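PDB 1Q5D: P450 epoxidase from Sorangium cellulosum, which belongs to the cytochrome P450 family, a largely helical fold built around a deeply buried haem group. Local coordinates for residues 246-249 against 250-254; 200-203 against 204-208; 328-331 against 332-336. All coordinates share one frame; numbering follows the deposited sequence.

Contact 1: residues 246-249 against 250-254; sequences ALVG and AIIAA. With HEM (protoporphyrin IX containing Fe), chain B.
A250 closes a helical turn on A246: its N donates to A246 O at 2.9 Å, and its CB rides at 3.2 Å from the same oxygen. The A250 methyl and A254 also face the bound 7,11-dihydroxy-8,8,10,12,16-pentamethyl-3-[1-methyl-2-(2-methyl-thiazol-4-yl)vinyl]-4,17-dioxabicyclo[14.1.0]heptadecane-5,9-dione. G249, with no side chain at all, passes its carbonyl forward to A253 N, and V248 O takes I252 N, so the regular i to i+4 ladder runs unbroken. I251 supplies the bulk. With CG1 beside its own backbone N (chi1 -74°), its CG1 lies 3.2 Å from L247 O, while CD1 reaches L247 CG at 4.0 Å, the two chains crossing at a slant. The other branch, CG2, turns to the haem and meets its vinyl atom CAC at 3.8 Å. One turn on, the A254 methyl packs against the porphyrin, CB to CHD 3.4 Å, and A254 O accepts a hydrogen bond from the water bound to the haem iron, 3.1 Å away. That carbonyl and I252 O also bond the hydroxyls of T258 and T256, respectively. The small residue over the haem and the acid-alcohol motif that follows it, at the break between helix 241-255 and helix 257-272, are characteristic of the long distal helix of cytochromes P450.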
loop_
_atom_site.group_PDB
_atom_site.type_symbol
_atom_site.label_atom_id
_atom_site.label_comp_id
_atom_site.label_asym_id
_atom_site.label_seq_id
_atom_site.Cartn_x
_atom_site.Cartn_y
_atom_site.Cartn_z
ATOM N N ALA A 246 -6.646 -16.155 -4.111
ATOM C CA ALA A 246 -5.443 -15.421 -3.724
ATOM C C ALA A 246 -5.496 -13.987 -4.242
ATOM O O ALA A 246 -5.005 -13.081 -3.588
ATOM C CB ALA A 246 -4.218 -16.102 -4.222
ATOM N N LEU A 247 -6.096 -13.803 -5.412
ATOM C CA LEU A 247 -6.195 -12.473 -6.032
ATOM C C LEU A 247 -7.089 -11.521 -5.259
ATOM O O LEU A 247 -6.718 -10.360 -4.987
ATOM C CB LEU A 247 -6.686 -12.594 -7.483
ATOM C CG LEU A 247 -6.919 -11.271 -8.203
ATOM C CD1 LEU A 247 -5.594 -10.530 -8.377
ATOM C CD2 LEU A 247 -7.595 -11.470 -9.570
ATOM N N VAL A 248 -8.277 -11.998 -4.927
ATOM C CA VAL A 248 -9.235 -11.180 -4.204
ATOM C C VAL A 248 -8.706 -10.919 -2.806
ATOM O O VAL A 248 -8.773 -9.795 -2.309
ATOM C CB VAL A 248 -10.649 -11.829 -4.187
ATOM C CG1 VAL A 248 -11.648 -10.942 -3.456
ATOM C CG2 VAL A 248 -11.122 -12.087 -5.607
ATOM N N GLY A 249 -8.104 -11.936 -2.192
ATOM C CA GLY A 249 -7.533 -11.735 -0.875
ATOM C C GLY A 249 -6.436 -10.683 -0.894
ATOM O O GLY A 249 -6.340 -9.837 0.000
ATOM N N ALA A 250 -5.612 -10.733 -1.931
ATOM C CA ALA A 250 -4.486 -9.809 -2.055
ATOM C C ALA A 250 -4.962 -8.383 -2.322
ATOM O O ALA A 250 -4.427 -7.418 -1.763
ATOM C CB ALA A 250 -3.518 -10.292 -3.140
ATOM N N ILE A 251 -6.008 -8.250 -3.132
ATOM C CA ILE A 251 -6.585 -6.945 -3.398
ATOM C C ILE A 251 -7.081 -6.279 -2.117
ATOM O O ILE A 251 -6.847 -5.093 -1.893
ATOM C CB ILE A 251 -7.726 -7.039 -4.456
ATOM C CG1 ILE A 251 -7.122 -7.274 -5.849
ATOM C CG2 ILE A 251 -8.544 -5.756 -4.431
ATOM C CD1 ILE A 251 -8.109 -7.700 -6.925
ATOM N N ILE A 252 -7.762 -7.044 -1.271
ATOM C CA ILE A 252 -8.231 -6.510 -0.002
ATOM C C ILE A 252 -7.068 -6.127 0.909
ATOM O O ILE A 252 -7.062 -5.048 1.496
ATOM C CB ILE A 252 -9.167 -7.517 0.701
ATOM C CG1 ILE A 252 -10.455 -7.674 -0.130
ATOM C CG2 ILE A 252 -9.493 -7.013 2.097
ATOM C CD1 ILE A 252 -11.310 -8.876 0.196
ATOM N N ALA A 253 -6.101 -7.026 1.039
ATOM C CA ALA A 253 -4.962 -6.803 1.925
ATOM C C ALA A 253 -4.012 -5.685 1.418
ATOM O O ALA A 253 -3.400 -4.951 2.209
ATOM C CB ALA A 253 -4.198 -8.105 2.107
ATOM N N ALA A 254 -3.866 -5.581 0.106
ATOM C CA ALA A 254 -2.949 -4.600 -0.454
ATOM C C ALA A 254 -3.563 -3.207 -0.483
ATOM O O ALA A 254 -2.842 -2.203 -0.418
ATOM C CB ALA A 254 -2.498 -5.016 -1.859
HETATM C CHA HEM B . 1.362 -3.786 -5.771
HETATM C CHB HEM B . 1.835 0.496 -3.609
HETATM C CHC HEM B . -3.002 0.847 -3.259
HETATM C CHD HEM B . -3.421 -3.662 -4.869
HETATM C C1A HEM B . 1.900 -2.618 -5.298
HETATM C C2A HEM B . 3.291 -2.236 -5.372
HETATM C C3A HEM B . 3.427 -1.061 -4.757
HETATM C C4A HEM B . 2.124 -0.658 -4.285
HETATM C CMA HEM B . 4.750 -0.263 -4.594
HETATM C CAA HEM B . 4.408 -3.065 -6.049
HETATM C CBA HEM B . 5.185 -3.875 -5.007
HETATM C CGA HEM B . 6.335 -4.595 -5.691
HETATM O O1A HEM B . 7.028 -5.426 -5.024
HETATM O O2A HEM B . 6.555 -4.359 -6.914
HETATM C C1B HEM B . 0.568 0.928 -3.346
HETATM C C2B HEM B . 0.273 2.201 -2.735
HETATM C C3B HEM B . -1.042 2.296 -2.620
HETATM C C4B HEM B . -1.646 1.095 -3.158
HETATM C CMB HEM B . 1.290 3.269 -2.252
HETATM C CAB HEM B . -1.714 3.542 -2.017
HETATM C CBB HEM B . -2.953 3.509 -1.537
HETATM C C1C HEM B . -3.554 -0.318 -3.699
HETATM C C2C HEM B . -4.966 -0.608 -3.824
HETATM C C3C HEM B . -5.066 -1.863 -4.269
HETATM C C4C HEM B . -3.726 -2.388 -4.450
HETATM C CMC HEM B . -6.091 0.406 -3.485
HETATM C CAC HEM B . -6.310 -2.714 -4.583
HETATM C CBC HEM B . -7.514 -2.156 -4.680
HETATM C C1D HEM B . -2.170 -4.123 -5.192
HETATM C C2D HEM B . -1.908 -5.475 -5.592
HETATM C C3D HEM B . -0.426 -5.522 -5.880
HETATM C C4D HEM B . 0.062 -4.199 -5.604
HETATM C CMD HEM B . -2.929 -6.616 -5.722
HETATM C CAD HEM B . 0.387 -6.727 -6.384
HETATM C CBD HEM B . 0.645 -6.448 -7.870
HETATM C CGD HEM B . 1.471 -7.551 -8.484
HETATM O O1D HEM B . 2.326 -8.120 -7.758
HETATM O O2D HEM B . 1.274 -7.874 -9.694
HETATM N NA HEM B . 1.203 -1.636 -4.629
HETATM N NB HEM B . -0.625 0.251 -3.609
HETATM N NC HEM B . -2.839 -1.426 -4.077
HETATM N ND HEM B . -0.991 -3.398 -5.199
HETATM FE FE HEM B . -0.822 -1.466 -4.514
HETATM O O HOH W 1 -0.538 -2.297 -2.490
#

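Contact 2: residues 200-203 against 204-208; sequences ASVT and EGLAL
V202 and L206 make the side-chain contact of this turn, lying side by side and pointing the same way from the helix. With CG1 anti to the backbone N (chi1 169°), V202 turns that methyl forward to L206 CD1, 3.8 Å off. L206 leans back: its CG, set beside its own N, rests 3.3 Å from V202 O, so the branch point packs over the very carbonyl that its backbone binds. The same oxygen is approached by the methyl beyond, L206 CD1, at 3.7 Å. V202 also packs against L87 and against T179 of helix 169-182. On the other flank of the turn, the A207 methyl lies 3.6 Å from T203 O.

Backbone bonding follows the i to i+4 rule without a lapse. E204 N meets A200 O at 2.9 Å, G205 N meets S201 O, L206 N meets V202 O, and A207 N meets T203 O; L208 N continues the series on E204 O. All lie within helix 195-218, which by its place in the chain corresponds to the G helix of cytochromes P450, with helix 169-182 as its F-helix partner. G205 carries no side chain on a buried flank of this helix.

Polar side chains divide between local and distant partners. T203 keeps OG1 beside its own N (chi1 -60°), and from there the hydroxyl hydrogen-bonds V199 O, one turn back. E204 instead runs out extended beyond CG; its CB passes 3.4 Å from A200 O, and the carboxylate atom OE1 forms a salt bridge with R174 NH1, tying helix 195-218 to helix 169-182.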
loop_
_atom_site.group_PDB
_atom_site.type_symbol
_atom_site.label_atom_id
_atom_site.label_comp_id
_atom_site.label_asym_id
_atom_site.label_seq_id
_atom_site.Cartn_x
_atom_site.Cartn_y
_atom_site.Cartn_z
ATOM N N ALA A 200 -6.409 -15.571 13.571
ATOM C CA ALA A 200 -7.859 -15.575 13.712
ATOM C C ALA A 200 -8.501 -14.686 12.642
ATOM O O ALA A 200 -9.396 -15.122 11.928
ATOM C CB ALA A 200 -8.267 -15.098 15.102
ATOM N N SER A 201 -8.046 -13.438 12.554
ATOM C CA SER A 201 -8.537 -12.487 11.550
ATOM C C SER A 201 -8.364 -13.006 10.125
ATOM O O SER A 201 -9.246 -12.825 9.280
ATOM C CB SER A 201 -7.824 -11.144 11.693
ATOM O OG SER A 201 -8.020 -10.601 12.980
ATOM N N VAL A 202 -7.244 -13.676 9.867
ATOM C CA VAL A 202 -6.999 -14.258 8.552
ATOM C C VAL A 202 -7.955 -15.396 8.233
ATOM O O VAL A 202 -8.540 -15.444 7.141
ATOM C CB VAL A 202 -5.554 -14.759 8.397
ATOM C CG1 VAL A 202 -5.418 -15.609 7.119
ATOM C CG2 VAL A 202 -4.570 -13.566 8.402
ATOM N N THR A 203 -8.134 -16.298 9.193
ATOM C CA THR A 203 -9.087 -17.399 9.052
ATOM C C THR A 203 -10.513 -16.921 8.830
ATOM O O THR A 203 -11.198 -17.395 7.928
ATOM C CB THR A 203 -9.054 -18.273 10.328
ATOM O OG1 THR A 203 -7.732 -18.793 10.496
ATOM C CG2 THR A 203 -9.918 -19.499 10.148
ATOM N N GLU A 204 -10.956 -16.004 9.680
ATOM C CA GLU A 204 -12.293 -15.445 9.598
ATOM C C GLU A 204 -12.508 -14.802 8.222
ATOM O O GLU A 204 -13.541 -15.031 7.565
ATOM C CB GLU A 204 -12.500 -14.407 10.697
ATOM C CG GLU A 204 -13.808 -13.635 10.569
ATOM C CD GLU A 204 -14.064 -12.722 11.747
ATOM O OE1 GLU A 204 -13.363 -11.685 11.873
ATOM O OE2 GLU A 204 -14.966 -13.043 12.552
ATOM N N GLY A 205 -11.518 -14.024 7.782
ATOM C CA GLY A 205 -11.596 -13.337 6.500
ATOM C C GLY A 205 -11.676 -14.266 5.296
ATOM O O GLY A 205 -12.454 -14.030 4.360
ATOM N N LEU A 206 -10.857 -15.311 5.304
ATOM C CA LEU A 206 -10.843 -16.264 4.214
ATOM C C LEU A 206 -12.176 -17.000 4.129
ATOM O O LEU A 206 -12.666 -17.244 3.024
ATOM C CB LEU A 206 -9.677 -17.251 4.345
ATOM C CG LEU A 206 -8.271 -16.717 4.058
ATOM C CD1 LEU A 206 -7.223 -17.714 4.510
ATOM C CD2 LEU A 206 -8.096 -16.390 2.572
ATOM N N ALA A 207 -12.757 -17.333 5.290
ATOM C CA ALA A 207 -14.078 -17.973 5.345
ATOM C C ALA A 207 -15.141 -17.071 4.730
ATOM O O ALA A 207 -15.925 -17.504 3.887
ATOM C CB ALA A 207 -14.461 -18.303 6.786
ATOM N N LEU A 208 -15.164 -15.828 5.186
ATOM C CA LEU A 208 -16.081 -14.815 4.690
ATOM C C LEU A 208 -15.931 -14.632 3.180
ATOM O O LEU A 208 -16.923 -14.585 2.443
ATOM C CB LEU A 208 -15.817 -13.500 5.401
ATOM C CG LEU A 208 -17.015 -12.600 5.663
ATOM C CD1 LEU A 208 -16.606 -11.445 6.559
ATOM C CD2 LEU A 208 -17.587 -12.088 4.363
#

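Contact 3: residues 328-331 against 332-336; sequences LLIP and SALRD
L329 O grips two successive N-H groups as the strand gives way to the helix: A333 N approaches at 3.0 Å, nearly straight at 172°, and S332 N makes a second, weak bond. L329 holds the N-cap position of the helix 330-333 and is the centre of an inverse gamma turn, which swings strand 325-329 into its new direction. Its side chain lies over the S332 CB, with CG at 3.5 Å. The S332 hydroxyl itself is anti to the backbone N (chi1 178°) and bonds T53 O and R36 NH1.

I330 comes next, its O accepting L334 N at 3.0 Å. CG2 of I330 runs alongside the L334 side chain and meets CD1 at 3.7 Å, both chains pointing the same way. P331 follows in the first turn, where a ring nitrogen without a hydrogen costs no helical bond; P331 O lies 3.6 Å from R335 CG. Past it, the chain leaves the helix in a type I turn from A333 to D336.

The polar ends of S332, R335 and D336 all have partners beyond the turn. R335 finds the carboxylate of D344, with F29 in a cation-pi contact. L334 O bonds NH1 of R296, the arginine of the EXXR signature, and R335 NE bonds F297 O, so the turn meets the C-terminal end of helix 287-297 through polar bonds.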
loop_
_atom_site.group_PDB
_atom_site.type_symbol
_atom_site.label_atom_id
_atom_site.label_comp_id
_atom_site.label_asym_id
_atom_site.label_seq_id
_atom_site.Cartn_x
_atom_site.Cartn_y
_atom_site.Cartn_z
ATOM N N LEU A 328 14.472 -2.622 -1.655
ATOM C CA LEU A 328 14.516 -1.373 -2.398
ATOM C C LEU A 328 14.068 -0.308 -1.431
ATOM O O LEU A 328 12.910 -0.315 -1.033
ATOM C CB LEU A 328 13.528 -1.457 -3.570
ATOM C CG LEU A 328 14.008 -2.213 -4.807
ATOM C CD1 LEU A 328 14.784 -3.478 -4.487
ATOM C CD2 LEU A 328 12.876 -2.518 -5.783
ATOM N N LEU A 329 14.977 0.577 -1.012
ATOM C CA LEU A 329 14.660 1.590 0.006
ATOM C C LEU A 329 13.880 2.766 -0.580
ATOM O O LEU A 329 14.445 3.826 -0.841
ATOM C CB LEU A 329 15.929 2.078 0.733
ATOM C CG LEU A 329 15.773 2.900 2.015
ATOM C CD1 LEU A 329 14.894 2.194 3.087
ATOM C CD2 LEU A 329 17.151 3.286 2.621
ATOM N N ILE A 330 12.567 2.581 -0.734
ATOM C CA ILE A 330 11.724 3.534 -1.456
ATOM C C ILE A 330 11.725 4.969 -0.956
ATOM O O ILE A 330 11.861 5.879 -1.761
ATOM C CB ILE A 330 10.260 3.015 -1.585
ATOM C CG1 ILE A 330 10.208 1.653 -2.286
ATOM C CG2 ILE A 330 9.379 4.046 -2.267
ATOM C CD1 ILE A 330 10.837 1.599 -3.641
ATOM N N PRO A 331 11.543 5.204 0.344
ATOM C CA PRO A 331 11.524 6.577 0.854
ATOM C C PRO A 331 12.854 7.281 0.621
ATOM O O PRO A 331 12.876 8.500 0.554
ATOM C CB PRO A 331 11.281 6.403 2.360
ATOM C CG PRO A 331 10.757 5.047 2.493
ATOM C CD PRO A 331 11.332 4.209 1.410
ATOM N N SER A 332 13.925 6.511 0.490
ATOM C CA SER A 332 15.246 7.066 0.220
ATOM C C SER A 332 15.412 7.420 -1.258
ATOM O O SER A 332 15.789 8.540 -1.605
ATOM C CB SER A 332 16.336 6.071 0.608
ATOM O OG SER A 332 17.624 6.613 0.285
ATOM N N ALA A 333 15.138 6.453 -2.114
ATOM C CA ALA A 333 15.224 6.665 -3.552
ATOM C C ALA A 333 14.381 7.884 -3.949
ATOM O O ALA A 333 14.734 8.617 -4.872
ATOM C CB ALA A 333 14.750 5.396 -4.293
ATOM N N LEU A 334 13.283 8.120 -3.232
ATOM C CA LEU A 334 12.367 9.186 -3.609
ATOM C C LEU A 334 12.824 10.523 -3.069
ATOM O O LEU A 334 12.206 11.546 -3.361
ATOM C CB LEU A 334 10.920 8.863 -3.192
ATOM C CG LEU A 334 10.351 7.624 -3.897
ATOM C CD1 LEU A 334 8.853 7.452 -3.686
ATOM C CD2 LEU A 334 10.679 7.625 -5.397
ATOM N N ARG A 335 13.920 10.524 -2.303
ATOM C CA ARG A 335 14.563 11.771 -1.906
ATOM C C ARG A 335 15.895 11.990 -2.627
ATOM O O ARG A 335 16.705 12.804 -2.215
ATOM C CB ARG A 335 14.778 11.838 -0.385
ATOM C CG ARG A 335 13.506 12.013 0.427
ATOM C CD ARG A 335 12.842 13.359 0.262
ATOM N NE ARG A 335 11.764 13.555 1.225
ATOM C CZ ARG A 335 11.893 14.122 2.412
ATOM N NH1 ARG A 335 13.069 14.586 2.809
ATOM N NH2 ARG A 335 10.837 14.241 3.206
ATOM N N ASP A 336 16.112 11.253 -3.708
ATOM C CA ASP A 336 17.361 11.309 -4.435
ATOM C C ASP A 336 17.446 12.610 -5.241
ATOM O O ASP A 336 16.657 12.829 -6.154
ATOM C CB ASP A 336 17.454 10.083 -5.339
ATOM C CG ASP A 336 18.847 9.852 -5.868
ATOM O OD1 ASP A 336 19.571 10.836 -6.106
ATOM O OD2 ASP A 336 19.289 8.720 -6.094
#

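The three contacts come along the chain in the order 2, 1, 3, all within the cytochrome P450 fold. Contacts 2 and 1 are neighbours: their centres are about 13 Å apart and their nearest atoms about 6 Å, on helices 195-218 and 241-255, and helix 169-182 touches side chains of both. Contact 3 sits on the opposite side of the chain's centre, about 26 Å from contact 1 and about 34 Å from contact 2 between centres, where a strand of the mixed five-stranded sheet ends. The haem lies between the helical side and the sheet side: contact 1 touches it directly, and the I330 side chain of contact 3 comes within about 6 Å, so the two regions lie on different sides of the cofactor.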